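Local structure of aspartokinase (Synechocystis, 3L76) at residues Q296-L301 with G539-A544; P433-V438 with S535-H540; A545-A550 with I566-V571. The protein probably catalyses the ATP-dependent phosphorylation of the beta-carboxyl group of aspartate, and binds lysine and threonine at its ACT domains. One frame throughout, in Å; residues are numbered along the deposited sequence.

Contact 1: Q296-L301 with G539-A544; sequences QVDIDL and GHPGVA. With LYS (lysine), chain E.
G539 lays its CA against the carboxylate of D298, 3.4 Å from OD2, and a water held by that same oxygen also reaches the G539 nitrogen weakly. Glycine suits this position because its backbone has a positive phi. Next, the backbone N of H540 approaches D298 OD1 at 2.8 Å, but the bend of 118° at the hydrogen makes this a weak bond. D298 OD1 is shared, since the alpha-amino group of the bound lysine also donates to it. The aspartate CG stands anti to the backbone N (chi1 -178°), which carries the carboxylate across to the opposite loop and the ligand. The P541 ring then packs against the chain: its CG lies 3.9 Å from D298 CB and its CB 3.7 Å from V297 O. P541 and G542 form the corners of a type II turn from H540 to V543, the classic Pro-Gly arrangement. The nitrogen of G542, the N-cap residue, donates to a water that in turn donates to V297 O and to the ligand carboxylate. V543 N gives ligand OXT a weak bond, while A544 N makes a straighter one of 3.2 Å (158°), so the amino end of helix 543-552 faces a negative group it would probably stabilise. Across the site, I299 N binds the other carboxylate oxygen, I299 O takes the alpha-amino group, and D300 O receives NZ at 2.7 Å. Loops from two ACT domains thus close round one free amino acid, the arrangement of an allosteric effector site at an ACT-ACT interface.

Contact 2: P433-V438 with S535-H540; sequences PAVRGV and SGMIGH. With LYS (lysine), chain E.
The backbone of A434 packs against the short 3-10 turn 535-537, with A434 CA 3.8 Å from G536 C, and this residue contributes the largest share of buried surface. The small methyl suits the place: CB meets the H540 imidazole obliquely, 4.1 Å from CE1, and also touches V543 at the start of helix 543-552. A glycine is fitting at G536, since a CB there would point toward the P433-A434 backbone and would probably find little room. M537 is the third main partner. Its CG is tucked between the backbone N and the carbonyl carbon (chi1 79°), and the bend at chi3 (54°) turns the terminal CE back toward A434 O, while SD faces the bound lysine. Thus M537 CB lies 3.6 Å from A434 O, CE reaches 3.9 Å from the same oxygen, and CE also meets V435 CG2 loosely at 4.5 Å. On the ligand side, M537 SD is 3.7 Å from ligand CE. The flexible, unbranched methionine can thus follow both surfaces, while M537 O accepts a hydrogen bond from the alpha-amino N of the ligand at 3.0 Å. An alanine here would keep that carbonyl but would probably open a gap beside the ligand's aliphatic chain and leave V435 CG2 without its methyl neighbour. At the margins, S535 OG binds T198 OG1 and R436 forms a salt bridge with E201, tying both segments to helix 199-204 and the residues just before it. R436 and G437 face V533 together in a classic beta bulge. The type II turn from M537 to H540, with G539 at its third position, completes the loop between strand 520-533 and helix 543-552, which forms one wall of the lysine-binding ACT site.

Contact 3: A545-A550 with I566-V571; sequences AHFFAA and IKISCV. With LYS (lysine), chain E.
I568 of strand 567-573 meets F547 and F548 of helix 543-552 in the hydrophobic layer of an ACT domain, where helices pack on one side of an antiparallel sheet. Helix and strand segments run nearly alongside, at 24°, with axes 10.3 Å apart, a spacing filled by large aromatic and branched residues. The I568 side chain shows how the layer is built. Its CB, pointing at the helix, lies 4.1 Å from F547 CD2. From there the chain forks, as only a beta-branched residue can. One branch, CG2, comes in at the edge of the F547 ring in its plane, 3.8 Å from CD2, and also meets F548 CE1 at 4.1 Å. The other branch, CG1, is anti to the carbonyl carbon (chi1 -55°) and leads to the ligand, 3.5 Å from CE of the bound lysine. At the tip, CD1 lies 3.6 Å from ligand CD, so one side chain serves both the core and the effector's aliphatic chain. Two residues on, C570 points the same way and puts its compact sulfur beside both phenyl rings, in a sulfur-aromatic contact with each. SG sits obliquely to the F547 ring, 3.8 Å from CE2. Toward F548 it lies near the ring plane, 73° off the normal, with SG at the ring edge 3.5 Å from CE1.

Contact 3 is the buried one, contact 2 is partly buried and contact 1 lies at the surface, yet all three touch the same bound lysine. Contacts 1 and 2 share G539 and H540, while contacts 1 and 3 both use helix 543-552. Their chemistry follows their depth: besides the packing of P541, contact 1 works through backbone amides, carbonyls, a carboxylate and waters; contact 2 mixes close backbone packing with a thioether; contact 3 has no hydrogen bond between its segments and rests on apolar and sulfur-aromatic packing. V543 joins the first two, its CG2 3.5 Å from A434 CB. I568 CD1 meets both A544 and the sulfur of M537, so the three contacts abut one another beside the ligand.

Contact 1: Q296-L301 with G539-A544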
loop_
_atom_site.group_PDB
_atom_site.type_symbol
_atom_site.label_atom_id
_atom_site.label_comp_id
_atom_site.label_asym_id
_atom_site.label_seq_id
_atom_site.Cartn_x
_atom_site.Cartn_y
_atom_site.Cartn_z
ATOM N N GLN A 296 51.650 33.881 -9.713
ATOM C CA GLN A 296 50.220 34.144 -9.843
ATOM C C GLN A 296 49.635 33.427 -11.054
ATOM O O GLN A 296 48.789 33.993 -11.760
ATOM C CB GLN A 296 49.943 35.631 -10.005
ATOM C CG GLN A 296 50.335 36.496 -8.856
ATOM C CD GLN A 296 50.254 37.947 -9.239
ATOM O OE1 GLN A 296 49.166 38.490 -9.423
ATOM N NE2 GLN A 296 51.408 38.580 -9.394
ATOM N N VAL A 297 50.086 32.196 -11.291
ATOM C CA VAL A 297 49.606 31.379 -12.406
ATOM C C VAL A 297 48.500 30.445 -11.935
ATOM O O VAL A 297 48.750 29.502 -11.177
ATOM C CB VAL A 297 50.749 30.528 -13.004
ATOM C CG1 VAL A 297 50.206 29.443 -13.938
ATOM C CG2 VAL A 297 51.795 31.412 -13.698
ATOM N N ASP A 298 47.272 30.703 -12.380
ATOM C CA ASP A 298 46.168 29.818 -12.038
ATOM C C ASP A 298 46.228 28.519 -12.838
ATOM O O ASP A 298 46.522 28.523 -14.038
ATOM C CB ASP A 298 44.822 30.502 -12.245
ATOM C CG ASP A 298 43.667 29.620 -11.847
ATOM O OD1 ASP A 298 43.539 29.309 -10.643
ATOM O OD2 ASP A 298 42.895 29.229 -12.741
ATOM N N ILE A 299 45.940 27.410 -12.165
ATOM C CA ILE A 299 45.974 26.094 -12.802
ATOM C C ILE A 299 44.573 25.429 -12.901
ATOM O O ILE A 299 43.732 25.583 -12.019
ATOM C CB ILE A 299 46.933 25.153 -12.044
ATOM C CG1 ILE A 299 48.344 25.736 -12.038
ATOM C CG2 ILE A 299 46.895 23.740 -12.636
ATOM C CD1 ILE A 299 49.409 24.732 -11.751
ATOM N N ASP A 300 44.336 24.701 -13.987
ATOM C CA ASP A 300 43.133 23.893 -14.143
ATOM C C ASP A 300 43.357 22.420 -13.783
ATOM O O ASP A 300 43.242 22.050 -12.627
ATOM C CB ASP A 300 42.600 23.972 -15.572
ATOM C CG ASP A 300 41.321 23.166 -15.753
ATOM O OD1 ASP A 300 40.642 22.951 -14.736
ATOM O OD2 ASP A 300 41.011 22.743 -16.889
ATOM N N LEU A 301 43.655 21.585 -14.781
ATOM C CA LEU A 301 43.923 20.171 -14.550
ATOM C C LEU A 301 45.252 19.910 -13.826
ATOM O O LEU A 301 46.287 20.489 -14.149
ATOM C CB LEU A 301 43.908 19.390 -15.872
ATOM C CG LEU A 301 42.574 19.029 -16.524
ATOM C CD1 LEU A 301 42.787 18.663 -17.984
ATOM C CD2 LEU A 301 41.877 17.884 -15.773
ATOM N N GLY A 539 40.216 30.053 -10.866
ATOM C CA GLY A 539 40.879 31.328 -11.077
ATOM C C GLY A 539 41.514 31.853 -9.806
ATOM O O GLY A 539 41.525 33.053 -9.571
ATOM N N HIS A 540 42.041 30.944 -8.991
ATOM C CA HIS A 540 42.637 31.290 -7.706
ATOM C C HIS A 540 43.959 30.529 -7.517
ATOM O O HIS A 540 43.976 29.391 -7.057
ATOM C CB HIS A 540 41.646 30.957 -6.586
ATOM C CG HIS A 540 42.030 31.501 -5.247
ATOM N ND1 HIS A 540 42.875 30.833 -4.388
ATOM C CD2 HIS A 540 41.682 32.646 -4.619
ATOM C CE1 HIS A 540 43.034 31.545 -3.287
ATOM N NE2 HIS A 540 42.322 32.651 -3.402
ATOM N N PRO A 541 45.080 31.152 -7.894
ATOM C CA PRO A 541 46.355 30.431 -7.839
ATOM C C PRO A 541 46.748 30.027 -6.419
ATOM O O PRO A 541 46.382 30.705 -5.462
ATOM C CB PRO A 541 47.358 31.439 -8.413
ATOM C CG PRO A 541 46.536 32.329 -9.283
ATOM C CD PRO A 541 45.205 32.446 -8.579
ATOM N N GLY A 542 47.457 28.908 -6.299
ATOM C CA GLY A 542 47.993 28.475 -5.024
ATOM C C GLY A 542 47.114 27.600 -4.148
ATOM O O GLY A 542 47.538 27.258 -3.042
ATOM N N VAL A 543 45.913 27.232 -4.605
ATOM C CA VAL A 543 45.071 26.342 -3.803
ATOM C C VAL A 543 45.641 24.922 -3.770
ATOM O O VAL A 543 45.858 24.330 -2.712
ATOM C CB VAL A 543 43.619 26.290 -4.300
ATOM C CG1 VAL A 543 42.852 25.221 -3.547
ATOM C CG2 VAL A 543 42.950 27.642 -4.129
ATOM N N ALA A 544 45.876 24.361 -4.939
ATOM C CA ALA A 544 46.501 23.056 -4.980
ATOM C C ALA A 544 47.847 23.077 -4.238
ATOM O O ALA A 544 48.192 22.125 -3.535
ATOM C CB ALA A 544 46.680 22.608 -6.410
HETATM N N LYS E . 43.056 26.671 -9.801
HETATM C CA LYS E . 43.596 26.231 -8.522
HETATM C C LYS E . 45.107 26.496 -8.473
HETATM O O LYS E . 45.710 26.949 -9.460
HETATM C CB LYS E . 43.280 24.751 -8.266
HETATM C CG LYS E . 43.748 23.778 -9.371
HETATM C CD LYS E . 43.385 22.321 -9.019
HETATM C CE LYS E . 41.902 22.031 -9.248
HETATM N NZ LYS E . 41.499 22.394 -10.653
HETATM O OXT LYS E . 45.754 26.288 -7.443
HETATM O O HOH W 1 48.225 27.994 -9.117
HETATM O O HOH W 2 41.063 27.333 -12.716
#

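Contact 2: P433-V438 with S535-H540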
loop_
_atom_site.group_PDB
_atom_site.type_symbol
_atom_site.label_atom_id
_atom_site.label_comp_id
_atom_site.label_asym_id
_atom_site.label_seq_id
_atom_site.Cartn_x
_atom_site.Cartn_y
_atom_site.Cartn_z
ATOM N N PRO A 433 35.134 31.289 -1.066
ATOM C CA PRO A 433 36.352 30.734 -0.458
ATOM C C PRO A 433 37.023 29.696 -1.350
ATOM O O PRO A 433 36.345 29.055 -2.156
ATOM C CB PRO A 433 35.836 30.045 0.816
ATOM C CG PRO A 433 34.390 30.425 0.944
ATOM C CD PRO A 433 33.921 30.751 -0.432
ATOM N N ALA A 434 38.331 29.518 -1.191
ATOM C CA ALA A 434 39.059 28.543 -1.990
ATOM C C ALA A 434 38.596 27.108 -1.719
ATOM O O ALA A 434 38.363 26.340 -2.652
ATOM C CB ALA A 434 40.551 28.676 -1.750
ATOM N N VAL A 435 38.475 26.757 -0.439
ATOM C CA VAL A 435 38.042 25.425 -0.030
ATOM C C VAL A 435 36.812 25.502 0.878
ATOM O O VAL A 435 36.771 26.308 1.797
ATOM C CB VAL A 435 39.181 24.681 0.699
ATOM C CG1 VAL A 435 38.650 23.496 1.505
ATOM C CG2 VAL A 435 40.242 24.237 -0.301
ATOM N N ARG A 436 35.810 24.666 0.622
ATOM C CA ARG A 436 34.604 24.650 1.445
ATOM C C ARG A 436 34.560 23.469 2.420
ATOM O O ARG A 436 34.105 23.607 3.548
ATOM C CB ARG A 436 33.357 24.649 0.566
ATOM C CG ARG A 436 32.055 24.733 1.338
ATOM C CD ARG A 436 31.142 25.768 0.719
ATOM N NE ARG A 436 31.284 27.086 1.331
ATOM C CZ ARG A 436 30.863 28.221 0.781
ATOM N NH1 ARG A 436 30.289 28.218 -0.414
ATOM N NH2 ARG A 436 31.029 29.368 1.422
ATOM N N GLY A 437 35.021 22.308 1.973
ATOM C CA GLY A 437 35.076 21.135 2.825
ATOM C C GLY A 437 36.084 20.122 2.320
ATOM O O GLY A 437 36.555 20.218 1.192
ATOM N N VAL A 438 36.419 19.146 3.152
ATOM C CA VAL A 438 37.406 18.143 2.785
ATOM C C VAL A 438 36.888 16.773 3.175
ATOM O O VAL A 438 36.038 16.657 4.048
ATOM C CB VAL A 438 38.773 18.400 3.469
ATOM C CG1 VAL A 438 39.336 19.736 3.033
ATOM C CG2 VAL A 438 38.627 18.355 4.971
ATOM N N SER A 535 34.356 25.864 -4.699
ATOM C CA SER A 535 34.066 26.641 -5.897
ATOM C C SER A 535 35.011 27.830 -6.042
ATOM O O SER A 535 35.235 28.335 -7.140
ATOM C CB SER A 535 32.617 27.142 -5.856
ATOM O OG SER A 535 31.719 26.058 -6.019
ATOM N N GLY A 536 35.561 28.280 -4.922
ATOM C CA GLY A 536 36.458 29.411 -4.934
ATOM C C GLY A 536 37.834 29.141 -5.521
ATOM O O GLY A 536 38.598 30.074 -5.733
ATOM N N MET A 537 38.162 27.882 -5.788
ATOM C CA MET A 537 39.509 27.569 -6.247
ATOM C C MET A 537 39.691 27.878 -7.736
ATOM O O MET A 537 40.807 27.888 -8.247
ATOM C CB MET A 537 39.917 26.133 -5.890
ATOM C CG MET A 537 39.367 25.037 -6.794
ATOM S SD MET A 537 40.022 23.402 -6.374
ATOM C CE MET A 537 39.649 23.291 -4.642
ATOM N N ILE A 538 38.588 28.167 -8.414
ATOM C CA ILE A 538 38.619 28.538 -9.822
ATOM C C ILE A 538 39.196 29.947 -10.025
ATOM O O ILE A 538 38.725 30.925 -9.436
ATOM C CB ILE A 538 37.212 28.479 -10.429
ATOM C CG1 ILE A 538 36.650 27.060 -10.353
ATOM C CG2 ILE A 538 37.226 28.943 -11.862
ATOM C CD1 ILE A 538 35.211 26.952 -10.869
ATOM N N GLY A 539 40.216 30.053 -10.866
ATOM C CA GLY A 539 40.879 31.328 -11.077
ATOM C C GLY A 539 41.514 31.853 -9.806
ATOM O O GLY A 539 41.525 33.053 -9.571
ATOM N N HIS A 540 42.041 30.944 -8.991
ATOM C CA HIS A 540 42.637 31.290 -7.706
ATOM C C HIS A 540 43.959 30.529 -7.517
ATOM O O HIS A 540 43.976 29.391 -7.057
ATOM C CB HIS A 540 41.646 30.957 -6.586
ATOM C CG HIS A 540 42.030 31.501 -5.247
ATOM N ND1 HIS A 540 42.875 30.833 -4.388
ATOM C CD2 HIS A 540 41.682 32.646 -4.619
ATOM C CE1 HIS A 540 43.034 31.545 -3.287
ATOM N NE2 HIS A 540 42.322 32.651 -3.402
HETATM N N LYS E . 43.056 26.671 -9.801
HETATM C CA LYS E . 43.596 26.231 -8.522
HETATM C C LYS E . 45.107 26.496 -8.473
HETATM O O LYS E . 45.710 26.949 -9.460
HETATM C CB LYS E . 43.280 24.751 -8.266
HETATM C CG LYS E . 43.748 23.778 -9.371
HETATM C CD LYS E . 43.385 22.321 -9.019
HETATM C CE LYS E . 41.902 22.031 -9.248
HETATM N NZ LYS E . 41.499 22.394 -10.653
HETATM O OXT LYS E . 45.754 26.288 -7.443
#

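Contact 3: A545-A550 with I566-V571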
loop_
_atom_site.group_PDB
_atom_site.type_symbol
_atom_site.label_atom_id
_atom_site.label_comp_id
_atom_site.label_asym_id
_atom_site.label_seq_id
_atom_site.Cartn_x
_atom_site.Cartn_y
_atom_site.Cartn_z
ATOM N N ALA A 545 48.597 24.168 -4.382
ATOM C CA ALA A 545 49.909 24.239 -3.761
ATOM C C ALA A 545 49.794 24.160 -2.247
ATOM O O ALA A 545 50.558 23.454 -1.587
ATOM C CB ALA A 545 50.648 25.493 -4.189
ATOM N N HIS A 546 48.822 24.870 -1.695
ATOM C CA HIS A 546 48.611 24.845 -0.255
ATOM C C HIS A 546 48.257 23.453 0.240
ATOM O O HIS A 546 48.741 23.014 1.274
ATOM C CB HIS A 546 47.516 25.822 0.141
ATOM C CG HIS A 546 47.574 26.226 1.578
ATOM N ND1 HIS A 546 48.741 26.653 2.179
ATOM C CD2 HIS A 546 46.620 26.268 2.538
ATOM C CE1 HIS A 546 48.499 26.941 3.443
ATOM N NE2 HIS A 546 47.219 26.716 3.688
ATOM N N PHE A 547 47.395 22.772 -0.509
ATOM C CA PHE A 547 46.979 21.409 -0.198
ATOM C C PHE A 547 48.190 20.453 -0.157
ATOM O O PHE A 547 48.411 19.754 0.838
ATOM C CB PHE A 547 45.906 20.965 -1.212
ATOM C CG PHE A 547 45.338 19.594 -0.964
ATOM C CD1 PHE A 547 45.432 18.991 0.280
ATOM C CD2 PHE A 547 44.700 18.907 -1.986
ATOM C CE1 PHE A 547 44.913 17.720 0.496
ATOM C CE2 PHE A 547 44.174 17.632 -1.779
ATOM C CZ PHE A 547 44.278 17.041 -0.537
ATOM N N PHE A 548 48.985 20.446 -1.224
ATOM C CA PHE A 548 50.166 19.584 -1.299
ATOM C C PHE A 548 51.209 19.922 -0.233
ATOM O O PHE A 548 51.872 19.038 0.300
ATOM C CB PHE A 548 50.810 19.668 -2.680
ATOM C CG PHE A 548 49.864 19.415 -3.805
ATOM C CD1 PHE A 548 48.762 18.586 -3.633
ATOM C CD2 PHE A 548 50.072 20.003 -5.045
ATOM C CE1 PHE A 548 47.879 18.346 -4.675
ATOM C CE2 PHE A 548 49.195 19.764 -6.098
ATOM C CZ PHE A 548 48.102 18.926 -5.913
ATOM N N ALA A 549 51.356 21.205 0.071
ATOM C CA ALA A 549 52.311 21.619 1.085
ATOM C C ALA A 549 51.882 21.090 2.441
ATOM O O ALA A 549 52.710 20.728 3.272
ATOM C CB ALA A 549 52.434 23.122 1.119
ATOM N N ALA A 550 50.574 21.038 2.652
ATOM C CA ALA A 550 50.017 20.570 3.911
ATOM C C ALA A 550 50.370 19.105 4.156
ATOM O O ALA A 550 50.637 18.706 5.289
ATOM C CB ALA A 550 48.510 20.766 3.917
ATOM N N ILE A 566 36.864 22.178 -9.282
ATOM C CA ILE A 566 36.591 22.539 -7.889
ATOM C C ILE A 566 36.906 21.435 -6.882
ATOM O O ILE A 566 36.655 21.588 -5.690
ATOM C CB ILE A 566 35.108 23.027 -7.691
ATOM C CG1 ILE A 566 34.117 21.863 -7.749
ATOM C CG2 ILE A 566 34.734 24.085 -8.734
ATOM C CD1 ILE A 566 32.671 22.296 -7.531
ATOM N N LYS A 567 37.451 20.325 -7.366
ATOM C CA LYS A 567 37.850 19.216 -6.494
ATOM C C LYS A 567 39.274 18.785 -6.791
ATOM O O LYS A 567 39.621 18.560 -7.948
ATOM C CB LYS A 567 36.929 18.007 -6.667
ATOM C CG LYS A 567 37.187 16.905 -5.650
ATOM C CD LYS A 567 36.178 15.744 -5.770
ATOM C CE LYS A 567 36.075 14.950 -4.458
ATOM N NZ LYS A 567 35.473 13.615 -4.676
ATOM N N ILE A 568 40.094 18.694 -5.747
ATOM C CA ILE A 568 41.405 18.057 -5.835
ATOM C C ILE A 568 41.413 16.826 -4.935
ATOM O O ILE A 568 41.054 16.914 -3.762
ATOM C CB ILE A 568 42.570 18.993 -5.433
ATOM C CG1 ILE A 568 42.554 20.281 -6.257
ATOM C CG2 ILE A 568 43.897 18.290 -5.646
ATOM C CD1 ILE A 568 43.171 21.465 -5.538
ATOM N N SER A 569 41.781 15.682 -5.508
ATOM C CA SER A 569 41.990 14.444 -4.759
ATOM C C SER A 569 43.466 13.996 -4.799
ATOM O O SER A 569 44.105 13.987 -5.858
ATOM C CB SER A 569 41.119 13.322 -5.331
ATOM O OG SER A 569 39.755 13.575 -5.144
ATOM N N CYS A 570 43.995 13.611 -3.645
ATOM C CA CYS A 570 45.314 12.976 -3.578
ATOM C C CYS A 570 45.169 11.570 -3.054
ATOM O O CYS A 570 44.540 11.356 -2.013
ATOM C CB CYS A 570 46.248 13.732 -2.635
ATOM S SG CYS A 570 46.765 15.317 -3.239
ATOM N N VAL A 571 45.745 10.609 -3.768
ATOM C CA VAL A 571 45.851 9.258 -3.235
ATOM C C VAL A 571 47.091 9.180 -2.365
ATOM O O VAL A 571 48.121 9.777 -2.659
ATOM C CB VAL A 571 45.908 8.185 -4.320
ATOM C CG1 VAL A 571 46.034 6.807 -3.685
ATOM C CG2 VAL A 571 44.676 8.247 -5.150
HETATM N N LYS E . 43.056 26.671 -9.801
HETATM C CA LYS E . 43.596 26.231 -8.522
HETATM C C LYS E . 45.107 26.496 -8.473
HETATM O O LYS E . 45.710 26.949 -9.460
HETATM C CB LYS E . 43.280 24.751 -8.266
HETATM C CG LYS E . 43.748 23.778 -9.371
HETATM C CD LYS E . 43.385 22.321 -9.019
HETATM C CE LYS E . 41.902 22.031 -9.248
HETATM N NZ LYS E . 41.499 22.394 -10.653
HETATM O OXT LYS E . 45.754 26.288 -7.443
#